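Local coordinates for protein pseudoalteromonas arctica PAMC 21717 (PDB 5YL7) that cleaves peptide bonds in proteins as a cold-active, calcium-binding serine protease of the subtilase family from a psychrophilic bacterium, at residues 31-36 against 294-299; 50-55 against 109-114; 78-83 against 129-134; 219-224 against 242-247. One frame throughout, in Å; residues are numbered along the deposited sequence.

Interaction 1. Residues 31-36 against 294-299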
loop_
_atom_site.group_PDB
_atom_site.type_symbol
_atom_site.label_atom_id
_atom_site.label_comp_id
_atom_site.label_asym_id
_atom_site.label_seq_id
_atom_site.Cartn_x
_atom_site.Cartn_y
_atom_site.Cartn_z
ATOM N N THR A 31 4.687 -9.734 -13.896
ATOM C CA THR A 31 5.318 -8.496 -13.364
ATOM C C THR A 31 4.310 -7.336 -13.185
ATOM O O THR A 31 4.720 -6.233 -12.779
ATOM C CB THR A 31 6.459 -8.043 -14.257
ATOM O OG1 THR A 31 5.927 -7.831 -15.589
ATOM C CG2 THR A 31 7.563 -9.098 -14.264
ATOM N N GLY A 32 3.073 -7.563 -13.503
ATOM C CA GLY A 32 2.056 -6.507 -13.459
ATOM C C GLY A 32 1.799 -5.764 -14.675
ATOM O O GLY A 32 1.039 -4.807 -14.685
ATOM N N SER A 33 2.394 -6.210 -15.811
ATOM C CA SER A 33 2.163 -5.466 -17.110
ATOM C C SER A 33 0.692 -5.327 -17.422
ATOM O O SER A 33 -0.058 -6.284 -17.344
ATOM C CB SER A 33 2.721 -6.293 -18.240
ATOM O OG SER A 33 4.078 -6.498 -18.100
ATOM N N GLY A 34 0.260 -4.077 -17.719
ATOM C CA GLY A 34 -1.090 -3.811 -18.092
ATOM C C GLY A 34 -2.047 -3.560 -16.915
ATOM O O GLY A 34 -3.232 -3.303 -17.165
ATOM N N VAL A 35 -1.562 -3.661 -15.713
ATOM C CA VAL A 35 -2.415 -3.528 -14.517
ATOM C C VAL A 35 -2.171 -2.183 -13.868
ATOM O O VAL A 35 -1.084 -1.624 -13.918
ATOM C CB VAL A 35 -2.066 -4.706 -13.553
ATOM C CG1 VAL A 35 -2.942 -4.633 -12.346
ATOM C CG2 VAL A 35 -2.221 -6.030 -14.255
ATOM N N VAL A 36 -3.263 -1.650 -13.276
ATOM C CA VAL A 36 -3.251 -0.360 -12.609
ATOM C C VAL A 36 -3.569 -0.545 -11.123
ATOM O O VAL A 36 -4.578 -1.182 -10.780
ATOM C CB VAL A 36 -4.242 0.615 -13.265
ATOM C CG1 VAL A 36 -4.325 1.927 -12.510
ATOM C CG2 VAL A 36 -3.837 0.875 -14.701
ATOM N N ILE A 294 -1.340 -11.292 -10.101
ATOM C CA ILE A 294 -2.485 -12.145 -10.358
ATOM C C ILE A 294 -3.286 -11.603 -11.449
ATOM O O ILE A 294 -3.736 -12.400 -12.370
ATOM C CB ILE A 294 -3.349 -12.328 -9.049
ATOM C CG1 ILE A 294 -2.614 -13.145 -8.041
ATOM C CG2 ILE A 294 -4.695 -12.896 -9.389
ATOM C CD1 ILE A 294 -3.182 -12.984 -6.610
ATOM N N LYS A 295 -3.618 -10.329 -11.505
ATOM C CA LYS A 295 -4.470 -9.736 -12.546
ATOM C C LYS A 295 -3.768 -9.783 -13.895
ATOM O O LYS A 295 -4.507 -9.933 -14.891
ATOM C CB LYS A 295 -4.855 -8.309 -12.124
ATOM C CG LYS A 295 -5.903 -7.679 -12.985
ATOM C CD LYS A 295 -7.242 -8.355 -12.826
ATOM C CE LYS A 295 -8.346 -7.561 -13.498
ATOM N NZ LYS A 295 -9.633 -8.129 -13.426
ATOM N N GLN A 296 -2.485 -9.670 -13.992
ATOM C CA GLN A 296 -1.808 -9.873 -15.294
ATOM C C GLN A 296 -2.036 -11.301 -15.761
ATOM O O GLN A 296 -2.379 -11.544 -16.921
ATOM C CB GLN A 296 -0.360 -9.595 -15.214
ATOM C CG GLN A 296 0.370 -9.801 -16.584
ATOM C CD GLN A 296 1.831 -9.817 -16.465
ATOM O OE1 GLN A 296 2.470 -9.396 -15.510
ATOM N NE2 GLN A 296 2.503 -10.178 -17.541
ATOM N N ALA A 297 -1.864 -12.269 -14.897
ATOM C CA ALA A 297 -1.982 -13.700 -15.264
ATOM C C ALA A 297 -3.403 -14.050 -15.539
ATOM O O ALA A 297 -3.661 -14.947 -16.389
ATOM C CB ALA A 297 -1.412 -14.548 -14.170
ATOM N N LYS A 298 -4.399 -13.482 -14.904
ATOM C CA LYS A 298 -5.828 -13.779 -15.001
ATOM C C LYS A 298 -6.563 -12.447 -15.184
ATOM O O LYS A 298 -7.157 -11.904 -14.246
ATOM C CB LYS A 298 -6.234 -14.521 -13.734
ATOM C CG LYS A 298 -7.662 -15.090 -13.849
ATOM C CD LYS A 298 -7.983 -15.871 -12.585
ATOM C CE LYS A 298 -9.431 -16.295 -12.397
ATOM N NZ LYS A 298 -9.887 -17.078 -13.596
ATOM N N PRO A 299 -6.628 -11.879 -16.413
ATOM C CA PRO A 299 -7.168 -10.561 -16.601
ATOM C C PRO A 299 -8.621 -10.411 -16.325
ATOM O O PRO A 299 -9.103 -9.283 -16.172
ATOM C CB PRO A 299 -6.780 -10.218 -18.063
ATOM C CG PRO A 299 -5.817 -11.167 -18.470
ATOM C CD PRO A 299 -5.875 -12.380 -17.584
HETATM O O HOH W 1 5.505 -10.141 -17.149
#

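Interaction 2. Residues 50-55 against 109-114. With CA (calcium ion), chain C.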
loop_
_atom_site.group_PDB
_atom_site.type_symbol
_atom_site.label_atom_id
_atom_site.label_comp_id
_atom_site.label_asym_id
_atom_site.label_seq_id
_atom_site.Cartn_x
_atom_site.Cartn_y
_atom_site.Cartn_z
ATOM N N LEU A 50 10.785 6.018 -9.440
ATOM C CA LEU A 50 9.314 5.748 -9.360
ATOM C C LEU A 50 8.554 6.385 -10.515
ATOM O O LEU A 50 7.559 5.817 -10.982
ATOM C CB LEU A 50 8.814 6.325 -8.001
ATOM C CG LEU A 50 7.330 6.115 -7.713
ATOM C CD1 LEU A 50 6.969 4.620 -7.712
ATOM C CD2 LEU A 50 6.986 6.814 -6.430
ATOM N N ASN A 51 8.898 7.632 -10.882
ATOM C CA ASN A 51 7.973 8.451 -11.678
ATOM C C ASN A 51 7.596 7.848 -13.006
ATOM O O ASN A 51 6.475 8.087 -13.439
ATOM C CB ASN A 51 8.543 9.872 -11.850
ATOM C CG ASN A 51 7.532 10.801 -12.219
ATOM O OD1 ASN A 51 7.634 11.421 -13.373
ATOM N ND2 ASN A 51 6.558 10.992 -11.445
ATOM N N ALA A 52 8.436 7.097 -13.639
ATOM C CA ALA A 52 8.017 6.505 -14.901
ATOM C C ALA A 52 6.812 5.595 -14.817
ATOM O O ALA A 52 6.147 5.271 -15.782
ATOM C CB ALA A 52 9.120 5.744 -15.572
ATOM N N ASN A 53 6.564 5.040 -13.556
ATOM C CA ASN A 53 5.429 4.176 -13.325
ATOM C C ASN A 53 4.282 4.883 -12.707
ATOM O O ASN A 53 3.286 4.204 -12.291
ATOM C CB ASN A 53 5.852 2.964 -12.478
ATOM C CG ASN A 53 6.649 1.959 -13.231
ATOM O OD1 ASN A 53 6.743 2.067 -14.483
ATOM N ND2 ASN A 53 7.258 1.006 -12.538
ATOM N N ILE A 54 4.251 6.189 -12.624
ATOM C CA ILE A 54 3.140 6.995 -12.079
ATOM C C ILE A 54 2.242 7.485 -13.210
ATOM O O ILE A 54 2.791 8.027 -14.212
ATOM C CB ILE A 54 3.699 8.142 -11.250
ATOM C CG1 ILE A 54 4.421 7.672 -10.027
ATOM C CG2 ILE A 54 2.634 9.201 -10.924
ATOM C CD1 ILE A 54 3.562 7.118 -8.949
ATOM N N LEU A 55 0.974 7.334 -13.083
ATOM C CA LEU A 55 -0.061 7.878 -13.950
ATOM C C LEU A 55 -0.664 9.096 -13.304
ATOM O O LEU A 55 -0.532 9.347 -12.111
ATOM C CB LEU A 55 -1.148 6.846 -14.189
ATOM C CG LEU A 55 -0.748 5.685 -15.061
ATOM C CD1 LEU A 55 -1.813 4.600 -14.949
ATOM C CD2 LEU A 55 -0.642 6.204 -16.511
ATOM N N ALA A 109 5.390 -0.486 -7.159
ATOM C CA ALA A 109 5.827 -0.357 -8.555
ATOM C C ALA A 109 7.037 0.590 -8.730
ATOM O O ALA A 109 7.139 1.236 -9.776
ATOM C CB ALA A 109 4.662 0.020 -9.428
ATOM N N ALA A 110 8.051 0.550 -7.875
ATOM C CA ALA A 110 9.312 1.204 -8.194
ATOM C C ALA A 110 9.800 0.642 -9.528
ATOM O O ALA A 110 9.659 -0.514 -9.875
ATOM C CB ALA A 110 10.369 0.993 -7.155
ATOM N N VAL A 111 10.486 1.561 -10.244
ATOM C CA VAL A 111 11.082 1.211 -11.539
ATOM C C VAL A 111 12.202 0.225 -11.326
ATOM O O VAL A 111 13.079 0.476 -10.503
ATOM C CB VAL A 111 11.542 2.460 -12.245
ATOM C CG1 VAL A 111 12.221 2.017 -13.599
ATOM C CG2 VAL A 111 10.452 3.488 -12.521
ATOM N N THR A 112 12.142 -0.900 -11.979
ATOM C CA THR A 112 12.971 -2.046 -11.721
ATOM C C THR A 112 13.818 -2.361 -13.000
ATOM O O THR A 112 13.401 -2.112 -14.105
ATOM C CB THR A 112 12.081 -3.192 -11.276
ATOM O OG1 THR A 112 11.427 -2.749 -10.053
ATOM C CG2 THR A 112 12.789 -4.454 -10.953
ATOM N N ASN A 113 14.976 -2.962 -12.701
ATOM C CA ASN A 113 15.943 -3.317 -13.799
ATOM C C ASN A 113 16.435 -2.132 -14.446
ATOM O O ASN A 113 16.862 -2.218 -15.631
ATOM C CB ASN A 113 15.326 -4.279 -14.793
ATOM C CG ASN A 113 15.458 -5.615 -14.323
ATOM O OD1 ASN A 113 16.555 -6.006 -13.864
ATOM N ND2 ASN A 113 14.399 -6.391 -14.539
ATOM N N ASN A 114 16.515 -0.987 -13.780
ATOM C CA ASN A 114 17.087 0.251 -14.299
ATOM C C ASN A 114 18.455 0.571 -13.704
ATOM O O ASN A 114 18.934 1.682 -13.805
ATOM C CB ASN A 114 16.118 1.446 -14.197
ATOM C CG ASN A 114 15.821 1.830 -12.737
ATOM O OD1 ASN A 114 16.006 1.013 -11.814
ATOM N ND2 ASN A 114 15.427 3.060 -12.519
HETATM CA CA CA C . 15.138 0.806 -9.522
#

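Interaction 3. Residues 78-83 against 129-134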
loop_
_atom_site.group_PDB
_atom_site.type_symbol
_atom_site.label_atom_id
_atom_site.label_comp_id
_atom_site.label_asym_id
_atom_site.label_seq_id
_atom_site.Cartn_x
_atom_site.Cartn_y
_atom_site.Cartn_z
ATOM N N ARG A 78 0.557 15.114 -5.965
ATOM C CA ARG A 78 1.821 15.168 -5.285
ATOM C C ARG A 78 1.696 15.507 -3.832
ATOM O O ARG A 78 0.769 16.197 -3.401
ATOM C CB ARG A 78 2.791 16.117 -6.003
ATOM C CG ARG A 78 3.291 15.547 -7.280
ATOM C CD ARG A 78 4.193 16.472 -8.065
ATOM N NE ARG A 78 4.591 15.893 -9.324
ATOM C CZ ARG A 78 5.654 16.291 -10.074
ATOM N NH1 ARG A 78 6.448 17.215 -9.649
ATOM N NH2 ARG A 78 5.875 15.671 -11.206
ATOM N N ASP A 79 2.637 14.998 -3.022
ATOM C CA ASP A 79 2.647 15.205 -1.601
ATOM C C ASP A 79 3.414 16.470 -1.288
ATOM O O ASP A 79 4.641 16.497 -1.513
ATOM C CB ASP A 79 3.314 14.007 -0.931
ATOM C CG ASP A 79 3.236 13.959 0.540
ATOM O OD1 ASP A 79 2.829 14.968 1.182
ATOM O OD2 ASP A 79 3.649 12.913 1.124
ATOM N N PRO A 80 2.782 17.506 -0.728
ATOM C CA PRO A 80 3.528 18.734 -0.332
ATOM C C PRO A 80 4.297 18.565 0.909
ATOM O O PRO A 80 5.053 19.495 1.282
ATOM C CB PRO A 80 2.421 19.736 -0.193
ATOM C CG PRO A 80 1.221 18.937 0.354
ATOM C CD PRO A 80 1.375 17.604 -0.382
ATOM N N GLY A 81 4.108 17.496 1.638
ATOM C CA GLY A 81 4.621 17.226 2.929
ATOM C C GLY A 81 3.593 17.355 4.034
ATOM O O GLY A 81 2.899 18.355 4.084
ATOM N N ASP A 82 3.540 16.370 4.877
ATOM C CA ASP A 82 2.532 16.295 5.986
ATOM C C ASP A 82 3.107 16.581 7.338
ATOM O O ASP A 82 2.463 16.316 8.373
ATOM C CB ASP A 82 1.727 14.981 5.911
ATOM C CG ASP A 82 2.546 13.810 6.203
ATOM O OD1 ASP A 82 3.733 13.940 6.573
ATOM O OD2 ASP A 82 2.117 12.651 6.070
ATOM N N ALA A 83 4.284 17.178 7.395
ATOM C CA ALA A 83 4.866 17.611 8.650
ATOM C C ALA A 83 3.908 18.498 9.400
ATOM O O ALA A 83 3.222 19.323 8.844
ATOM C CB ALA A 83 6.180 18.407 8.449
ATOM N N PRO A 129 -1.820 7.663 -8.178
ATOM C CA PRO A 129 -1.773 8.228 -6.870
ATOM C C PRO A 129 -3.037 8.963 -6.531
ATOM O O PRO A 129 -3.461 9.826 -7.288
ATOM C CB PRO A 129 -0.587 9.194 -6.925
ATOM C CG PRO A 129 -0.582 9.650 -8.365
ATOM C CD PRO A 129 -1.067 8.479 -9.171
ATOM N N VAL A 130 -3.713 8.574 -5.460
ATOM C CA VAL A 130 -4.937 9.221 -4.994
ATOM C C VAL A 130 -4.641 9.779 -3.667
ATOM O O VAL A 130 -4.475 9.052 -2.670
ATOM C CB VAL A 130 -6.126 8.245 -5.020
ATOM C CG1 VAL A 130 -7.409 8.988 -4.663
ATOM C CG2 VAL A 130 -6.259 7.590 -6.359
ATOM N N ARG A 131 -4.485 11.100 -3.592
ATOM C CA ARG A 131 -4.066 11.762 -2.399
ATOM C C ARG A 131 -5.268 11.985 -1.492
ATOM O O ARG A 131 -6.164 12.754 -1.844
ATOM C CB ARG A 131 -3.266 13.055 -2.654
ATOM C CG ARG A 131 -2.898 13.777 -1.418
ATOM C CD ARG A 131 -1.833 14.830 -1.696
ATOM N NE ARG A 131 -1.444 15.416 -0.435
ATOM C CZ ARG A 131 -1.738 16.623 0.065
ATOM N NH1 ARG A 131 -2.422 17.482 -0.650
ATOM N NH2 ARG A 131 -1.374 16.939 1.276
ATOM N N VAL A 132 -5.270 11.344 -0.340
ATOM C CA VAL A 132 -6.362 11.435 0.621
ATOM C C VAL A 132 -5.911 11.780 1.990
ATOM O O VAL A 132 -6.787 12.088 2.846
ATOM C CB VAL A 132 -7.192 10.136 0.626
ATOM C CG1 VAL A 132 -7.789 9.792 -0.755
ATOM C CG2 VAL A 132 -6.410 8.967 1.182
ATOM N N LEU A 133 -4.630 11.809 2.263
ATOM C CA LEU A 133 -4.039 12.097 3.594
ATOM C C LEU A 133 -3.100 13.286 3.497
ATOM O O LEU A 133 -2.269 13.361 2.578
ATOM C CB LEU A 133 -3.241 10.937 4.128
ATOM C CG LEU A 133 -3.911 9.552 4.149
ATOM C CD1 LEU A 133 -2.931 8.511 4.658
ATOM C CD2 LEU A 133 -5.141 9.567 5.037
ATOM N N GLY A 134 -3.249 14.219 4.422
ATOM C CA GLY A 134 -2.369 15.367 4.571
ATOM C C GLY A 134 -1.984 15.618 5.968
ATOM O O GLY A 134 -1.770 14.702 6.780
HETATM O O HOH W 2 0.355 14.955 2.486
HETATM O O HOH W 3 -0.620 12.211 6.430
#

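Interaction 4. Residues 219-224 against 242-247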
loop_
_atom_site.group_PDB
_atom_site.type_symbol
_atom_site.label_atom_id
_atom_site.label_comp_id
_atom_site.label_asym_id
_atom_site.label_seq_id
_atom_site.Cartn_x
_atom_site.Cartn_y
_atom_site.Cartn_z
ATOM N N VAL A 219 -9.266 -7.210 1.445
ATOM C CA VAL A 219 -8.131 -8.088 1.817
ATOM C C VAL A 219 -7.370 -7.343 2.921
ATOM O O VAL A 219 -6.661 -6.363 2.645
ATOM C CB VAL A 219 -7.213 -8.373 0.638
ATOM C CG1 VAL A 219 -6.123 -9.311 1.012
ATOM C CG2 VAL A 219 -8.011 -8.887 -0.579
ATOM N N ASN A 220 -7.532 -7.792 4.163
ATOM C CA ASN A 220 -6.940 -7.136 5.327
ATOM C C ASN A 220 -5.665 -7.845 5.687
ATOM O O ASN A 220 -5.614 -9.098 5.784
ATOM C CB ASN A 220 -7.914 -7.146 6.517
ATOM C CG ASN A 220 -7.510 -6.159 7.570
ATOM O OD1 ASN A 220 -6.872 -5.174 7.326
ATOM N ND2 ASN A 220 -7.969 -6.431 8.830
ATOM N N VAL A 221 -4.597 -7.059 5.824
ATOM C CA VAL A 221 -3.212 -7.595 5.817
ATOM C C VAL A 221 -2.517 -7.283 7.140
ATOM O O VAL A 221 -2.363 -6.123 7.536
ATOM C CB VAL A 221 -2.438 -6.951 4.673
ATOM C CG1 VAL A 221 -1.005 -7.498 4.619
ATOM C CG2 VAL A 221 -3.133 -7.201 3.343
ATOM N N ALA A 222 -2.059 -8.385 7.772
ATOM C CA ALA A 222 -1.167 -8.308 8.969
ATOM C C ALA A 222 0.270 -8.261 8.487
ATOM O O ALA A 222 0.636 -8.636 7.381
ATOM C CB ALA A 222 -1.408 -9.492 9.876
ATOM N N SER A 223 1.169 -7.813 9.384
ATOM C CA SER A 223 2.563 -7.658 9.089
ATOM C C SER A 223 3.453 -8.683 9.759
ATOM O O SER A 223 3.269 -8.885 11.007
ATOM C CB SER A 223 3.037 -6.304 9.535
ATOM O OG SER A 223 4.453 -6.188 9.376
ATOM N N VAL A 224 4.356 -9.314 9.054
ATOM C CA VAL A 224 5.463 -10.085 9.606
ATOM C C VAL A 224 6.721 -9.304 9.525
ATOM O O VAL A 224 6.971 -8.457 8.655
ATOM C CB VAL A 224 5.629 -11.474 9.019
ATOM C CG1 VAL A 224 4.395 -12.338 9.286
ATOM C CG2 VAL A 224 5.948 -11.434 7.542
ATOM N N VAL A 242 -4.527 -12.406 5.223
ATOM C CA VAL A 242 -3.147 -12.853 4.934
ATOM C C VAL A 242 -2.172 -11.963 5.671
ATOM O O VAL A 242 -2.545 -10.890 6.151
ATOM C CB VAL A 242 -2.826 -12.804 3.420
ATOM C CG1 VAL A 242 -3.776 -13.690 2.602
ATOM C CG2 VAL A 242 -2.869 -11.373 2.902
ATOM N N ALA A 243 -0.918 -12.412 5.730
ATOM C CA ALA A 243 0.160 -11.600 6.191
ATOM C C ALA A 243 1.170 -11.350 5.113
ATOM O O ALA A 243 1.307 -12.143 4.184
ATOM C CB ALA A 243 0.833 -12.249 7.382
ATOM N N ALA A 244 1.973 -10.309 5.304
ATOM C CA ALA A 244 3.086 -10.005 4.378
ATOM C C ALA A 244 4.147 -9.265 5.174
ATOM O O ALA A 244 3.819 -8.686 6.227
ATOM C CB ALA A 244 2.588 -9.227 3.165
ATOM N N PRO A 245 5.375 -9.168 4.667
ATOM C CA PRO A 245 6.383 -8.417 5.391
ATOM C C PRO A 245 6.091 -6.965 5.468
ATOM O O PRO A 245 5.995 -6.261 4.458
ATOM C CB PRO A 245 7.669 -8.729 4.563
ATOM C CG PRO A 245 7.180 -9.088 3.261
ATOM C CD PRO A 245 5.927 -9.836 3.476
ATOM N N GLY A 246 6.026 -6.421 6.697
ATOM C CA GLY A 246 6.025 -5.025 6.984
ATOM C C GLY A 246 7.159 -4.487 7.808
ATOM O O GLY A 246 7.253 -3.312 8.056
ATOM N N GLY A 247 7.996 -5.444 8.270
ATOM C CA GLY A 247 9.221 -5.081 9.003
ATOM C C GLY A 247 9.020 -4.903 10.476
ATOM O O GLY A 247 7.925 -4.658 10.966
#

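Interaction 1. Residues 31-36 against 294-299
Gln296 and the backbone at Thr31, Gly32 and Ser33 meet through hydrogen bonds that converge on one oxygen. Gln296 OE1 accepts from Thr31 N at 2.8 Å and from Gly32 N at 2.8 Å. The first bond is the straighter, with 159° at the hydrogen against 136° for the second. Both donors are tilted somewhat from the plane of the amide. Ser33 N adds a weak third bond to OE1 at 3.2 Å. Gln296 reaches this loop because CG stands anti to the backbone N (chi1 -180°) and the chain stays extended beyond it. The other end of the amide uses water: NE2 donates to water 1 at 3.0 Å, and this water also bonds Thr31 OG1. Thr31 OG1 has a protein partner too, Asn124 ND2.

The apolar part is small. Val35 CG2 packs on the helix backbone, 3.7 Å from Gln296 N, and both Val35 methyls touch Lys295 CB. The Lys295 amine leads away and bonds Pro299 O and Ala301 O.

A type II turn from Gly32 to Val35 shapes the first segment, closed by Val35 N to Gly32 O. The contact thus joins the loop before strand 36-41 to the last turn of helix 280-297. With its oxygen taken by successive backbone N-H groups and its nitrogen by water, the Gln296 amide is fixed in rotation, and main-chain N-H groups of this loop are satisfied by a side chain.

Interaction 2. Residues 50-55 against 109-114
Leu50 and Ala110 bring the two backbones closest, 4.7 Å between their CA atoms, where the loop after strand 36-41 passes the chain that follows helix 100-109. This is next to one of the calcium sites of the subtilisin-like fold. Residues 51-52 form a short 3-10 segment, and from Val111 on, the chain enters a calcium-binding loop.

Asn53 carries the polar part. Its ND2 donates to Ala109 O at 2.8 Å, and the bond is nearly straight, 167° at the hydrogen. The oxygen lies almost in the plane of the Asn53 amide. Seen from Ala109, the donor is tilted from the carbonyl plane. CG of Asn53 stands anti to its own carbonyl carbon (chi1 -74°), which carries the amide across to Ala109. An alanine here would remove the amide, and Ala109 O would probably be left without this donor while a gap opened beside Val111.

Val111 supplies the apolar part. Its CG2 lies 4.0 Å from Ala52 CB and 4.0 Å from Asn53 ND2, and it also rests on the Leu50 backbone. Leu50 starts away from the other segment, yet its CD1 comes back to Ala109 O and Ala110 CA. Thr112 OG1 folds back to donate to Ala110 O.

Asp5, Asp49, Glu116 and Val118 complete the metal site with Val111 and Asn114. Asp49 directly precedes residues 50-55, so both segments lead to one ion. The calcium ion is bound by Val111 O at 2.3 Å and by Asn114 OD1 at 2.5 Å.

Interaction 3. Residues 78-83 against 129-134
Arg78 starts the contact with its backbone O, 3.4 Å from Arg131 CD. Asp79 OD1 accepts from Gly81 N at 2.9 Å, which makes an Asx turn. Water 2 accepts from Arg131 NH2 and lies within hydrogen-bonding distance of Asp79 OD1 and Leu133 O. The Asp79 and Arg131 charges are near each other without forming a salt bridge. Pro80 lies over one face of the Arg131 guanidinium, with CD 3.2 Å above the plane and over its centre. Arg131 is extended from CG to NE, with CG anti to the backbone N (chi1 177°), bringing the flat group under the proline. Asp82 packs its CB 3.6 Å from Gly134 O. Water 3 donates to both Asp82 OD2 and Gly134 O, while Ser98 OG also bonds OD2.

Beyond the segments, the guanidinium bonds Asp59 OD2, Ala67 O and Thr42 O. A leucine in place of Arg131 would lack these N-H groups, and would probably leave Asp59 without its charged mate and Pro80 without its flat support.

Asp59 also binds a calcium ion. The arrangement is a loop just after calcium ligands Asp74 and Asp76, laid against the end of strand 126-131 of the parallel subtilase sheet.

Interaction 4. Residues 219-224 against 242-247
Val221 to Val224 pair in parallel with Val242 to Pro245, the last two strands of the seven-stranded parallel sheet of the subtilisin-like fold. The strand axes come within 4.4 Å and are turned 41° from each other. The hydrogen bonds alternate in parallel fashion. Ala222 N donates to Val242 O at 3.0 Å, Ala244 N to Ala222 O, and Val224 N to Ala244 O. Ala222 N lies in the plane of the Val242 carbonyl, but Val224 N sits above that of Ala244. CA-H...O contacts fill in between, such as Ser223 CA to Ala244 O at 3.3 Å.

Side chains add a second layer. Val221, Ser223, Val242 and Ala244 share one face. There Val221 CG2 meets Val242 CG2 at 4.2 Å, and Val221 CG1 meets Ala244 CB. On the other face Val224 CG1 packs on Ala243 CB at 4.0 Å. Val224 CG2 sits between the backbone N and the carbonyl carbon and rests on the peptide joining Ala244 to Pro245.

Further out, helix 280-297 packs on the Val221 face through Ala283 and Val287, and Trp12 and His13 touch Pro245. Ser223 OG, 3.1 Å from Gly246 CA, is hydrogen-bonded to Tyr233 OH. At the end of the pairing, Val224 O accepts two bonds, from Gly246 N in the carbonyl plane at 3.0 Å and from Gly247 N tilted from it at 3.2 Å.

Interactions 1, 2 and 3 form a connected path. Val36 CG2 of interaction 1 touches Leu55 CD1 of interaction 2 at 4.2 Å. Leu55 O then lies 3.1 Å from Pro129 CD of interaction 3. Along the chain, the segments of interactions 2 and 3 alternate, and both are nested within the loop closed by interaction 1. Interactions 3 and 4 reach the same parallel sheet, with centres about 23 Å apart. Asp82 of interaction 3 and Gly246 of interaction 4 lie near, without touching, the probable Ser-His-Asp triad of Ser281, His100 and Asp41. Interaction 2 holds calcium ligands directly, and the side chain of Arg131 comes within about 4 Å of another calcium ion.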